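Local structure of ALKF (Bacillus cereus, 3ZBO) at residues Glu61-Gly66 / Asp89-Gly94; Met83-Phe88 / Ala119-Ala124; Leu109-Ile114 / Lys235-Arg240; Met158-Lys163 / His192-Glu197. The protein is of unknown function, but is related to the HEAT-like repeat DNA glycosylases and has affinity for branched DNA structures such as, probably, Holliday junctions. All coordinates share one frame; numbering follows the deposited sequence.

Contact 1 (Glu61-Gly66 / Asp89-Gly94)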
loop_
_atom_site.group_PDB
_atom_site.type_symbol
_atom_site.label_atom_id
_atom_site.label_comp_id
_atom_site.label_asym_id
_atom_site.label_seq_id
_atom_site.Cartn_x
_atom_site.Cartn_y
_atom_site.Cartn_z
ATOM N N GLU A 61 -9.981 4.734 -17.148
ATOM C CA GLU A 61 -9.539 5.939 -17.814
ATOM C C GLU A 61 -8.712 6.873 -16.909
ATOM O O GLU A 61 -7.738 7.479 -17.412
ATOM C CB GLU A 61 -10.757 6.722 -18.350
ATOM C CG GLU A 61 -11.511 5.972 -19.407
ATOM C CD GLU A 61 -12.485 6.908 -20.186
ATOM O OE1 GLU A 61 -12.180 8.101 -20.486
ATOM O OE2 GLU A 61 -13.573 6.378 -20.563
ATOM N N LEU A 62 -9.115 6.947 -15.658
ATOM C CA LEU A 62 -8.390 7.814 -14.701
ATOM C C LEU A 62 -7.013 7.205 -14.473
ATOM O O LEU A 62 -6.003 7.982 -14.457
ATOM C CB LEU A 62 -9.157 7.920 -13.389
ATOM C CG LEU A 62 -10.440 8.706 -13.563
ATOM C CD1 LEU A 62 -11.214 8.543 -12.298
ATOM C CD2 LEU A 62 -10.146 10.167 -13.789
ATOM N N TYR A 63 -6.916 5.888 -14.344
ATOM C CA TYR A 63 -5.553 5.333 -14.035
ATOM C C TYR A 63 -4.601 5.537 -15.215
ATOM O O TYR A 63 -3.386 5.795 -15.046
ATOM C CB TYR A 63 -5.729 3.844 -13.690
ATOM C CG TYR A 63 -4.511 3.339 -12.964
ATOM C CD1 TYR A 63 -4.362 3.524 -11.586
ATOM C CD2 TYR A 63 -3.511 2.669 -13.680
ATOM C CE1 TYR A 63 -3.216 3.040 -10.898
ATOM C CE2 TYR A 63 -2.343 2.242 -13.044
ATOM C CZ TYR A 63 -2.225 2.442 -11.649
ATOM O OH TYR A 63 -1.085 1.979 -11.026
ATOM N N ALA A 64 -5.162 5.540 -16.423
ATOM C CA ALA A 64 -4.365 5.707 -17.632
ATOM C C ALA A 64 -3.821 7.067 -17.828
ATOM O O ALA A 64 -3.010 7.266 -18.779
ATOM C CB ALA A 64 -5.224 5.300 -18.908
ATOM N N THR A 65 -4.325 8.051 -17.065
ATOM C CA THR A 65 -3.811 9.439 -17.199
ATOM C C THR A 65 -2.326 9.522 -16.864
ATOM O O THR A 65 -1.633 10.434 -17.342
ATOM C CB THR A 65 -4.539 10.420 -16.326
ATOM O OG1 THR A 65 -4.358 10.100 -14.979
ATOM C CG2 THR A 65 -6.032 10.475 -16.728
ATOM N N GLY A 66 -1.883 8.652 -15.962
ATOM C CA GLY A 66 -0.547 8.839 -15.385
ATOM C C GLY A 66 -0.448 10.027 -14.445
ATOM O O GLY A 66 0.687 10.330 -14.023
ATOM N N ASP A 89 -2.094 -6.776 -12.979
ATOM C CA ASP A 89 -0.743 -6.674 -13.529
ATOM C C ASP A 89 -0.604 -5.434 -14.394
ATOM O O ASP A 89 0.422 -4.764 -14.384
ATOM C CB ASP A 89 -0.472 -7.933 -14.404
ATOM C CG ASP A 89 -0.201 -9.179 -13.550
ATOM O OD1 ASP A 89 0.166 -8.987 -12.399
ATOM O OD2 ASP A 89 -0.409 -10.348 -13.981
ATOM N N ARG A 90 -1.685 -5.009 -15.116
ATOM C CA ARG A 90 -1.602 -3.719 -15.800
ATOM C C ARG A 90 -1.409 -2.547 -14.854
ATOM O O ARG A 90 -0.584 -1.649 -15.084
ATOM C CB ARG A 90 -2.861 -3.425 -16.672
ATOM C CG ARG A 90 -2.978 -4.417 -17.822
ATOM C CD ARG A 90 -4.166 -4.050 -18.788
ATOM N NE ARG A 90 -5.439 -4.160 -18.073
ATOM C CZ ARG A 90 -6.132 -3.163 -17.455
ATOM N NH1 ARG A 90 -5.714 -1.888 -17.393
ATOM N NH2 ARG A 90 -7.235 -3.477 -16.797
ATOM N N TRP A 91 -2.170 -2.592 -13.789
ATOM C CA TRP A 91 -2.132 -1.442 -12.849
ATOM C C TRP A 91 -0.725 -1.404 -12.190
ATOM O O TRP A 91 -0.124 -0.346 -12.090
ATOM C CB TRP A 91 -3.227 -1.581 -11.758
ATOM C CG TRP A 91 -4.576 -1.072 -12.266
ATOM C CD1 TRP A 91 -5.159 -1.348 -13.465
ATOM C CD2 TRP A 91 -5.532 -0.361 -11.486
ATOM N NE1 TRP A 91 -6.443 -0.738 -13.493
ATOM C CE2 TRP A 91 -6.636 -0.095 -12.309
ATOM C CE3 TRP A 91 -5.516 0.148 -10.194
ATOM C CZ2 TRP A 91 -7.797 0.592 -11.861
ATOM C CZ3 TRP A 91 -6.658 0.949 -9.750
ATOM C CH2 TRP A 91 -7.719 1.191 -10.623
ATOM N N ILE A 92 -0.189 -2.575 -11.773
ATOM C CA ILE A 92 1.124 -2.472 -11.142
ATOM C C ILE A 92 2.190 -2.034 -12.143
ATOM O O ILE A 92 3.153 -1.344 -11.767
ATOM C CB ILE A 92 1.501 -3.768 -10.403
ATOM C CG1 ILE A 92 2.617 -3.554 -9.352
ATOM C CG2 ILE A 92 2.000 -4.904 -11.397
ATOM C CD1 ILE A 92 2.228 -2.539 -8.211
ATOM N N ASP A 93 2.033 -2.382 -13.426
ATOM C CA ASP A 93 3.019 -1.896 -14.413
ATOM C C ASP A 93 3.016 -0.393 -14.512
ATOM O O ASP A 93 4.038 0.146 -14.862
ATOM C CB ASP A 93 2.703 -2.467 -15.814
ATOM C CG ASP A 93 3.068 -3.949 -15.940
ATOM O OD1 ASP A 93 3.778 -4.504 -15.119
ATOM O OD2 ASP A 93 2.631 -4.558 -16.973
ATOM N N GLY A 94 1.897 0.269 -14.199
ATOM C CA GLY A 94 1.865 1.708 -14.221
ATOM C C GLY A 94 2.143 2.425 -12.904
ATOM O O GLY A 94 2.200 3.646 -12.883
#
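Tyr63, near the end of helix 56-63, lays its ring flat against the indole of Trp91 on helix 85-94 and ties its hydroxyl to that residue's backbone. From CB, which points at the other helix, CG is swung anti to the backbone N (chi1 -162°), and this carries the ring across the gap. CG lies over the middle of the indole. On one side of the ring CD1 lies over the six-membered ring of Trp91 and CE1 just outside its rim, with Tyr63 CE1 3.8 Å from Trp91 CE3; on the other, CD2 faces Trp91 CG and CE2 comes within 3.7 Å of Trp91 CA. The phenol and the five-membered ring of Trp91 form a face-to-face stack, centroids 4.3 Å apart and planes only 11° from parallel. CE2 and CZ lie near Trp91 O, and at the tip Tyr63 OH donates to Trp91 O over 2.7 Å, arriving from above the carbonyl plane, 39° out of it. Gly94 N reaches the same oxygen from the opposite face at 3.0 Å, so the Trp91 carbonyl oxygen is gripped by two donors. Gly94 itself lies obliquely beside the phenol, its CA having no side chain to crowd the ring. The indole is held as well, since Trp91 NE1 is hydrogen-bonded to Glu60, and Val105 of helix 98-110 packs on both aromatic residues. Stack and hydroxyl bond together fix the phenol's tilt and reach. This is buried helix-to-helix packing in the largely helical, HEAT-like repeat fold of the AlkD-like family.

Contact 2 (Met83-Phe88 / Ala119-Ala124)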
loop_
_atom_site.group_PDB
_atom_site.type_symbol
_atom_site.label_atom_id
_atom_site.label_comp_id
_atom_site.label_asym_id
_atom_site.label_seq_id
_atom_site.Cartn_x
_atom_site.Cartn_y
_atom_site.Cartn_z
ATOM N N MET A 83 -12.032 -7.213 -10.876
ATOM C CA MET A 83 -10.757 -7.093 -11.600
ATOM C C MET A 83 -10.070 -8.446 -11.602
ATOM O O MET A 83 -10.034 -9.152 -10.572
ATOM C CB MET A 83 -9.877 -6.016 -10.873
ATOM C CG MET A 83 -10.311 -4.592 -11.190
ATOM S SD MET A 83 -9.353 -3.422 -10.242
ATOM C CE MET A 83 -7.740 -3.584 -11.006
ATOM N N SER A 84 -9.475 -8.797 -12.746
ATOM C CA SER A 84 -8.734 -10.026 -12.879
ATOM C C SER A 84 -7.250 -9.847 -12.499
ATOM O O SER A 84 -6.750 -8.681 -12.352
ATOM C CB SER A 84 -8.756 -10.454 -14.364
ATOM O OG SER A 84 -8.114 -9.462 -15.118
ATOM N N GLU A 85 -6.526 -10.959 -12.409
ATOM C CA GLU A 85 -5.089 -10.888 -12.257
ATOM C C GLU A 85 -4.461 -10.022 -13.368
ATOM O O GLU A 85 -3.537 -9.213 -13.114
ATOM C CB GLU A 85 -4.466 -12.330 -12.179
ATOM C CG GLU A 85 -3.001 -12.281 -12.082
ATOM C CD GLU A 85 -2.405 -13.676 -11.788
ATOM O OE1 GLU A 85 -3.192 -14.594 -11.438
ATOM O OE2 GLU A 85 -1.193 -13.816 -11.887
ATOM N N SER A 86 -4.906 -10.188 -14.661
ATOM C CA SER A 86 -4.332 -9.447 -15.750
ATOM C C SER A 86 -4.558 -7.936 -15.500
ATOM O O SER A 86 -3.684 -7.157 -15.800
ATOM C CB SER A 86 -4.974 -9.932 -17.112
ATOM O OG SER A 86 -4.539 -9.047 -18.117
ATOM N N ASP A 87 -5.726 -7.578 -14.944
ATOM C CA ASP A 87 -6.019 -6.180 -14.698
ATOM C C ASP A 87 -5.029 -5.636 -13.655
ATOM O O ASP A 87 -4.485 -4.530 -13.828
ATOM C CB ASP A 87 -7.416 -5.965 -14.160
ATOM C CG ASP A 87 -8.539 -6.286 -15.201
ATOM O OD1 ASP A 87 -8.290 -6.101 -16.422
ATOM O OD2 ASP A 87 -9.660 -6.706 -14.756
ATOM N N PHE A 88 -4.874 -6.391 -12.558
ATOM C CA PHE A 88 -3.898 -5.922 -11.546
ATOM C C PHE A 88 -2.496 -5.854 -12.077
ATOM O O PHE A 88 -1.754 -4.893 -11.713
ATOM C CB PHE A 88 -3.970 -6.801 -10.311
ATOM C CG PHE A 88 -5.144 -6.461 -9.431
ATOM C CD1 PHE A 88 -5.123 -5.257 -8.660
ATOM C CD2 PHE A 88 -6.192 -7.307 -9.340
ATOM C CE1 PHE A 88 -6.302 -4.925 -7.888
ATOM C CE2 PHE A 88 -7.369 -6.977 -8.564
ATOM C CZ PHE A 88 -7.385 -5.750 -7.831
ATOM N N ALA A 119 -0.545 -11.153 -4.716
ATOM C CA ALA A 119 0.564 -10.603 -3.891
ATOM C C ALA A 119 1.728 -11.542 -3.765
ATOM O O ALA A 119 2.880 -11.141 -3.774
ATOM C CB ALA A 119 0.020 -10.269 -2.468
ATOM N N ASP A 120 1.437 -12.827 -3.618
ATOM C CA ASP A 120 2.536 -13.831 -3.600
ATOM C C ASP A 120 3.400 -13.846 -4.870
ATOM O O ASP A 120 4.675 -13.889 -4.804
ATOM C CB ASP A 120 2.015 -15.239 -3.351
ATOM C CG ASP A 120 1.396 -15.428 -1.974
ATOM O OD1 ASP A 120 1.702 -14.629 -1.022
ATOM O OD2 ASP A 120 0.695 -16.447 -1.808
ATOM N N LYS A 121 2.734 -13.748 -6.031
ATOM C CA LYS A 121 3.472 -13.663 -7.257
ATOM C C LYS A 121 4.310 -12.426 -7.279
ATOM O O LYS A 121 5.475 -12.399 -7.718
ATOM C CB LYS A 121 2.534 -13.676 -8.474
ATOM C CG LYS A 121 1.943 -15.062 -8.657
ATOM C CD LYS A 121 1.076 -15.015 -9.941
ATOM C CE LYS A 121 0.238 -16.296 -10.001
ATOM N NZ LYS A 121 -0.227 -16.385 -11.482
ATOM N N TRP A 122 3.729 -11.300 -6.817
ATOM C CA TRP A 122 4.461 -10.080 -6.823
ATOM C C TRP A 122 5.672 -10.116 -5.900
ATOM O O TRP A 122 6.747 -9.599 -6.235
ATOM C CB TRP A 122 3.545 -8.823 -6.499
ATOM C CG TRP A 122 2.623 -8.542 -7.614
ATOM C CD1 TRP A 122 2.598 -9.175 -8.857
ATOM C CD2 TRP A 122 1.563 -7.589 -7.621
ATOM N NE1 TRP A 122 1.566 -8.614 -9.675
ATOM C CE2 TRP A 122 0.904 -7.668 -8.910
ATOM C CE3 TRP A 122 1.071 -6.695 -6.644
ATOM C CZ2 TRP A 122 -0.148 -6.821 -9.253
ATOM C CZ3 TRP A 122 -0.013 -5.913 -6.959
ATOM C CH2 TRP A 122 -0.613 -5.997 -8.300
ATOM N N ILE A 123 5.484 -10.664 -4.717
ATOM C CA ILE A 123 6.639 -10.789 -3.802
ATOM C C ILE A 123 7.796 -11.581 -4.476
ATOM O O ILE A 123 8.970 -11.284 -4.242
ATOM C CB ILE A 123 6.157 -11.392 -2.474
ATOM C CG1 ILE A 123 5.379 -10.335 -1.699
ATOM C CG2 ILE A 123 7.392 -11.938 -1.619
ATOM C CD1 ILE A 123 4.687 -10.942 -0.494
ATOM N N ALA A 124 7.368 -12.628 -5.202
ATOM C CA ALA A 124 8.352 -13.545 -5.876
ATOM C C ALA A 124 9.003 -12.935 -7.083
ATOM O O ALA A 124 9.961 -13.557 -7.711
ATOM C CB ALA A 124 7.627 -14.788 -6.263
#
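Where helix 85-94 faces helix 115-124 in the HEAT-like repeat fold, Glu85 and Phe88, in the first turn of the one, meet Lys121 and Trp122 of the other, with an ion pair at the rim and an indole edge against backbone deeper in. The helix start is closed by a capping box: Ser84 OG, at the N-cap, accepts from Asp87 N at 3.0 Å, and Asp87 OD2 accepts in return from Ser84 N at 2.9 Å, from above the carboxylate plane. One residue past the cap, Glu85 sends its CG anti to the backbone N (chi1 178°) and stays extended, which carries the carboxylate across to the outstretched Lys121 chain, crossed at about a right angle. The lysine's methylene CD lies close, 3.2 Å from Glu85 OE2. On the inner side Trp122 turns the edge of its six-membered ring to the backbone of Phe88, with Trp122 CZ2 3.5 Å from Phe88 O, near the ring plane. Phe88 CB completes the contact, 4.0 Å from the same CZ2, while its ring leads away and packs against Met83 CE and Leu109. The indole is held from its polar end as well, for NE1 is bonded to Asp89, the residue after Phe88. The salt bridge itself is single-pronged: Lys121 NZ donates to Glu85 OE2 at 2.8 Å, on the syn lone pair, leaving Glu85 OE1 at 3.5 Å.

Contact 3 (Leu109-Ile114 / Lys235-Arg240)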
loop_
_atom_site.group_PDB
_atom_site.type_symbol
_atom_site.label_atom_id
_atom_site.label_comp_id
_atom_site.label_asym_id
_atom_site.label_seq_id
_atom_site.Cartn_x
_atom_site.Cartn_y
_atom_site.Cartn_z
ATOM N N LEU A 109 -5.967 -4.110 -4.520
ATOM C CA LEU A 109 -5.790 -5.601 -4.490
ATOM C C LEU A 109 -6.287 -6.241 -3.205
ATOM O O LEU A 109 -6.892 -7.330 -3.231
ATOM C CB LEU A 109 -4.316 -5.965 -4.788
ATOM C CG LEU A 109 -3.959 -7.482 -4.783
ATOM C CD1 LEU A 109 -4.765 -8.172 -5.953
ATOM C CD2 LEU A 109 -2.480 -7.674 -4.969
ATOM N N SER A 110 -6.044 -5.564 -2.069
ATOM C CA SER A 110 -6.473 -6.135 -0.766
ATOM C C SER A 110 -7.990 -6.238 -0.673
ATOM O O SER A 110 -8.451 -6.945 0.239
ATOM C CB SER A 110 -5.870 -5.258 0.410
ATOM O OG SER A 110 -6.593 -4.052 0.484
ATOM N N GLU A 111 -8.701 -5.572 -1.580
ATOM C CA GLU A 111 -10.181 -5.568 -1.556
ATOM C C GLU A 111 -10.735 -6.528 -2.600
ATOM O O GLU A 111 -11.966 -6.598 -2.765
ATOM C CB GLU A 111 -10.691 -4.153 -1.799
ATOM C CG GLU A 111 -10.450 -3.176 -0.586
ATOM C CD GLU A 111 -11.169 -3.633 0.680
ATOM O OE1 GLU A 111 -12.311 -4.139 0.565
ATOM O OE2 GLU A 111 -10.601 -3.498 1.788
ATOM N N SER A 112 -9.846 -7.230 -3.304
ATOM C CA SER A 112 -10.271 -8.173 -4.312
ATOM C C SER A 112 -10.449 -9.552 -3.690
ATOM O O SER A 112 -10.149 -9.785 -2.528
ATOM C CB SER A 112 -9.179 -8.226 -5.391
ATOM O OG SER A 112 -8.169 -9.074 -4.936
ATOM N N ASN A 113 -10.841 -10.514 -4.552
ATOM C CA ASN A 113 -10.924 -11.896 -4.142
ATOM C C ASN A 113 -9.728 -12.702 -4.514
ATOM O O ASN A 113 -9.738 -13.901 -4.307
ATOM C CB ASN A 113 -12.180 -12.546 -4.813
ATOM C CG ASN A 113 -13.489 -11.899 -4.368
ATOM O OD1 ASN A 113 -14.431 -11.702 -5.195
ATOM N ND2 ASN A 113 -13.579 -11.576 -3.105
ATOM N N ILE A 114 -8.641 -12.091 -5.024
ATOM C CA ILE A 114 -7.486 -12.853 -5.454
ATOM C C ILE A 114 -6.207 -12.273 -4.849
ATOM O O ILE A 114 -5.105 -12.446 -5.331
ATOM C CB ILE A 114 -7.359 -12.850 -7.000
ATOM C CG1 ILE A 114 -7.441 -11.417 -7.567
ATOM C CG2 ILE A 114 -8.577 -13.601 -7.556
ATOM C CD1 ILE A 114 -7.108 -11.338 -9.027
ATOM N N LYS A 235 -7.233 -4.578 14.485
ATOM C CA LYS A 235 -7.154 -4.599 12.993
ATOM C C LYS A 235 -7.844 -3.372 12.406
ATOM O O LYS A 235 -8.961 -3.109 12.768
ATOM C CB LYS A 235 -7.829 -5.852 12.474
ATOM C CG LYS A 235 -7.148 -7.133 12.755
ATOM C CD LYS A 235 -8.053 -8.258 12.370
ATOM C CE LYS A 235 -7.352 -9.527 12.583
ATOM N NZ LYS A 235 -6.389 -9.941 11.426
ATOM N N ARG A 236 -7.046 -2.651 11.624
ATOM C CA ARG A 236 -7.408 -1.379 10.992
ATOM C C ARG A 236 -7.631 -1.592 9.473
ATOM O O ARG A 236 -6.687 -1.831 8.803
ATOM C CB ARG A 236 -6.290 -0.327 11.242
ATOM C CG ARG A 236 -4.843 -0.769 10.926
ATOM C CD ARG A 236 -4.028 -0.920 12.203
ATOM N NE ARG A 236 -3.499 0.346 12.667
ATOM C CZ ARG A 236 -2.457 0.434 13.472
ATOM N NH1 ARG A 236 -1.853 -0.684 13.869
ATOM N NH2 ARG A 236 -2.012 1.624 13.861
ATOM N N LYS A 237 -8.851 -1.464 8.966
ATOM C CA LYS A 237 -9.031 -1.331 7.487
ATOM C C LYS A 237 -8.338 -0.078 7.016
ATOM O O LYS A 237 -8.562 1.009 7.569
ATOM C CB LYS A 237 -10.485 -1.261 7.071
ATOM C CG LYS A 237 -10.651 -1.417 5.622
ATOM C CD LYS A 237 -12.155 -1.520 5.245
ATOM C CE LYS A 237 -12.294 -1.219 3.793
ATOM N NZ LYS A 237 -13.351 -2.056 3.109
ATOM N N TYR A 238 -7.480 -0.208 5.985
ATOM C CA TYR A 238 -6.779 0.998 5.472
ATOM C C TYR A 238 -7.784 2.104 5.124
ATOM O O TYR A 238 -8.720 1.872 4.393
ATOM C CB TYR A 238 -5.908 0.553 4.244
ATOM C CG TYR A 238 -5.034 1.621 3.727
ATOM C CD1 TYR A 238 -5.576 2.594 2.842
ATOM C CD2 TYR A 238 -3.712 1.679 4.058
ATOM C CE1 TYR A 238 -4.789 3.642 2.298
ATOM C CE2 TYR A 238 -2.891 2.743 3.546
ATOM C CZ TYR A 238 -3.486 3.697 2.667
ATOM O OH TYR A 238 -2.696 4.689 2.152
ATOM N N VAL A 239 -7.504 3.340 5.592
ATOM C CA VAL A 239 -8.411 4.457 5.302
ATOM C C VAL A 239 -7.975 5.201 4.075
ATOM O O VAL A 239 -6.872 5.747 4.021
ATOM C CB VAL A 239 -8.487 5.434 6.534
ATOM C CG1 VAL A 239 -9.513 6.474 6.275
ATOM C CG2 VAL A 239 -8.895 4.651 7.828
ATOM N N ARG A 240 -8.850 5.220 3.088
ATOM C CA ARG A 240 -8.389 5.700 1.754
ATOM C C ARG A 240 -8.614 7.167 1.541
ATOM O O ARG A 240 -7.975 7.780 0.666
ATOM C CB ARG A 240 -9.100 4.896 0.701
ATOM C CG ARG A 240 -8.782 3.375 0.822
ATOM C CD ARG A 240 -9.367 2.578 -0.334
ATOM N NE ARG A 240 -8.495 2.693 -1.563
ATOM C CZ ARG A 240 -8.570 1.824 -2.546
ATOM N NH1 ARG A 240 -9.496 0.852 -2.548
ATOM N NH2 ARG A 240 -7.739 1.975 -3.539
#
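Charge carries the meeting of Glu111, just past helix 98-110, with Lys237 in the C-terminal tail. In the modelled one of two Glu111 conformers, Lys237 NZ stands before the carboxylate almost evenly placed, 3.4 Å from Glu111 OE1 and 3.4 Å from Glu111 OE2, so the salt bridge is forked and each of its hydrogen bonds is weak; the second conformer leaves this even fork doubtful. The two chains cross at about a right angle. Glu111 folds back at chi2 (-61°), whereas Lys237 runs extended from the tail and bends only at its last torsion. Beyond the ammonium, only Lys237 CE comes near, 3.5 Å from Glu111 OE2. Polar bonding within 109-114 shapes the loop that presents Glu111. Ser112 OG donates to Leu109 O at 2.8 Å, in the carbonyl plane on a lone pair, and accepts from Ile114 N at 3.1 Å, an ST turn; Ser112 N binds the same Leu109 O. Lys81 bonds to Glu111 O; in the tail the side chains of Lys235 (by Asp147 and several carbonyls) and Arg240 (by Thr108) are held. Long and near the surface, the ion pair is probably adjustable, a light electrostatic tether between tail and helical body, with the neighbouring bonds of Lys235 and Arg240 probably fastening the tail more firmly.

Contact 4 (Met158-Lys163 / His192-Glu197)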
loop_
_atom_site.group_PDB
_atom_site.type_symbol
_atom_site.label_atom_id
_atom_site.label_comp_id
_atom_site.label_asym_id
_atom_site.label_seq_id
_atom_site.Cartn_x
_atom_site.Cartn_y
_atom_site.Cartn_z
ATOM N N MET A 158 7.028 -16.151 5.893
ATOM C CA MET A 158 7.203 -14.778 5.443
ATOM C C MET A 158 7.989 -13.941 6.445
ATOM O O MET A 158 8.877 -13.132 6.017
ATOM C CB MET A 158 5.838 -14.144 5.150
ATOM C CG MET A 158 5.191 -14.761 3.901
ATOM S SD MET A 158 3.526 -14.251 3.698
ATOM C CE MET A 158 3.752 -12.571 3.087
ATOM N N LEU A 159 7.751 -14.109 7.745
ATOM C CA LEU A 159 8.558 -13.352 8.718
ATOM C C LEU A 159 10.042 -13.725 8.604
ATOM O O LEU A 159 10.935 -12.882 8.743
ATOM C CB LEU A 159 8.115 -13.668 10.162
ATOM C CG LEU A 159 6.775 -13.064 10.541
ATOM C CD1 LEU A 159 6.292 -13.625 11.916
ATOM C CD2 LEU A 159 6.887 -11.552 10.646
ATOM N N GLU A 160 10.286 -15.073 8.430
ATOM C CA GLU A 160 11.678 -15.506 8.281
ATOM C C GLU A 160 12.343 -14.963 7.024
ATOM O O GLU A 160 13.509 -14.560 7.084
ATOM C CB GLU A 160 11.732 -17.028 8.245
ATOM C CG GLU A 160 11.479 -17.687 9.562
ATOM C CD GLU A 160 12.487 -17.354 10.625
ATOM O OE1 GLU A 160 13.701 -17.244 10.327
ATOM O OE2 GLU A 160 12.127 -17.203 11.808
ATOM N N MET A 161 11.565 -14.821 5.943
ATOM C CA MET A 161 12.070 -14.232 4.724
ATOM C C MET A 161 12.429 -12.758 4.957
ATOM O O MET A 161 13.481 -12.282 4.531
ATOM C CB MET A 161 11.066 -14.413 3.613
ATOM C CG MET A 161 11.540 -13.848 2.334
ATOM S SD MET A 161 12.943 -14.722 1.655
ATOM C CE MET A 161 12.380 -16.414 1.784
ATOM N N VAL A 162 11.577 -12.051 5.677
ATOM C CA VAL A 162 11.934 -10.682 5.983
ATOM C C VAL A 162 13.214 -10.633 6.853
ATOM O O VAL A 162 14.162 -9.900 6.529
ATOM C CB VAL A 162 10.787 -9.962 6.761
ATOM C CG1 VAL A 162 11.276 -8.557 7.274
ATOM C CG2 VAL A 162 9.579 -9.809 5.886
ATOM N N LYS A 163 13.319 -11.435 7.922
ATOM C CA LYS A 163 14.534 -11.489 8.743
ATOM C C LYS A 163 15.796 -11.741 7.872
ATOM O O LYS A 163 16.822 -11.060 8.048
ATOM C CB LYS A 163 14.426 -12.626 9.785
ATOM C CG LYS A 163 15.663 -12.764 10.722
ATOM C CD LYS A 163 15.458 -13.992 11.618
ATOM C CE LYS A 163 15.986 -15.203 10.917
ATOM N NZ LYS A 163 16.431 -16.248 11.913
ATOM N N HIS A 192 2.344 -12.966 17.256
ATOM C CA HIS A 192 2.827 -11.730 17.948
ATOM C C HIS A 192 4.240 -11.871 18.486
ATOM O O HIS A 192 5.127 -11.007 18.209
ATOM C CB HIS A 192 1.878 -11.375 19.113
ATOM C CG HIS A 192 2.438 -10.264 19.909
ATOM N ND1 HIS A 192 2.885 -10.319 21.221
ATOM C CD2 HIS A 192 2.709 -9.028 19.468
ATOM C CE1 HIS A 192 3.344 -9.108 21.581
ATOM N NE2 HIS A 192 3.221 -8.317 20.524
ATOM N N GLU A 193 4.522 -12.952 19.233
ATOM C CA GLU A 193 5.837 -13.040 19.865
ATOM C C GLU A 193 6.944 -13.213 18.856
ATOM O O GLU A 193 7.988 -12.587 19.013
ATOM C CB GLU A 193 5.841 -14.181 20.903
ATOM C CG GLU A 193 4.722 -13.969 21.956
ATOM C CD GLU A 193 3.220 -14.302 21.415
ATOM O OE1 GLU A 193 2.934 -15.030 20.303
ATOM O OE2 GLU A 193 2.288 -13.762 22.148
ATOM N N LYS A 194 6.717 -14.007 17.788
ATOM C CA LYS A 194 7.794 -14.219 16.801
ATOM C C LYS A 194 8.086 -12.906 16.069
ATOM O O LYS A 194 9.223 -12.657 15.747
ATOM C CB LYS A 194 7.367 -15.281 15.790
ATOM C CG LYS A 194 8.387 -15.563 14.731
ATOM C CD LYS A 194 7.955 -16.708 13.752
ATOM C CE LYS A 194 9.108 -16.935 12.809
ATOM N NZ LYS A 194 10.105 -17.905 13.361
ATOM N N ALA A 195 7.018 -12.140 15.766
ATOM C CA ALA A 195 7.240 -10.877 15.020
ATOM C C ALA A 195 8.063 -9.883 15.850
ATOM O O ALA A 195 8.913 -9.144 15.338
ATOM C CB ALA A 195 5.886 -10.253 14.555
ATOM N N VAL A 196 7.781 -9.858 17.155
ATOM C CA VAL A 196 8.554 -8.988 18.090
ATOM C C VAL A 196 10.011 -9.424 18.057
ATOM O O VAL A 196 10.916 -8.563 17.986
ATOM C CB VAL A 196 7.943 -8.991 19.535
ATOM C CG1 VAL A 196 8.877 -8.368 20.534
ATOM C CG2 VAL A 196 6.578 -8.294 19.491
ATOM N N GLU A 197 10.256 -10.752 18.104
ATOM C CA GLU A 197 11.638 -11.198 18.153
ATOM C C GLU A 197 12.320 -10.938 16.803
ATOM O O GLU A 197 13.464 -10.480 16.785
ATOM C CB GLU A 197 11.578 -12.705 18.477
ATOM C CG GLU A 197 12.976 -13.352 18.452
ATOM C CD GLU A 197 13.984 -12.649 19.362
ATOM O OE1 GLU A 197 13.593 -12.226 20.493
ATOM O OE2 GLU A 197 15.186 -12.519 18.941
#
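Lys194 reaches from helix 192-202 to Leu159 and Glu160 of helix 152-165, a parallel helix pair in the HEAT-like repeat fold: the axes of the two short segments run 10.5 Å apart at closest and only 5° from the same direction. Lys194 comes first along the second helix. Its CG is anti to the backbone N (chi1 179°) and the chain stays straight to CE, sliding past Leu159 in the opposite sense, with Lys194 CD 4.0 Å from Leu159 CD1. Only the last torsion bends, turning the ammonium onto the Glu160 carboxylate, whose own chain crosses the lysine at about a right angle. Ala195 follows, buried. Ala195 CA is the one nearest to Leu159 CA, at 6.9 Å, and Ala195 CB lies 4.2 Å from Leu159 CD2. Around this pair, Leu181 and Ala185 of helix 171-187 pack on Leu159 and Ala195 respectively. Glu160 joins a salt-bridge network with Lys163 and Lys194, its two oxygens serving different lysines: Glu160 OE1 takes Lys163 NZ of its own helix at 3.3 Å, while Glu160 OE2 receives Lys194 NZ at 2.6 Å on its anti lone pair.

How the contacts relate
Contacts 1 and 2 share helix 85-94 and touch directly: Trp122 of contact 2 packs on Ile92, and Met83 on Trp91, both partners lying in the 89-94 segment. Contact 1 is the buried one, held by stacked rings; contact 2 is partly buried, with an indole edge inside and an ion pair outside. Contact 4, about 33 Å from contact 1 between centres and across the chain's centre from it, repeats that division with aliphatic packing, and meets contact 2 only where Ile123 touches Met158. Contact 3, a surface ion pair alone, joins the chain's tail to a segment leaving helix 98-110, whose Leu109 and Ile114 pack on contact 2.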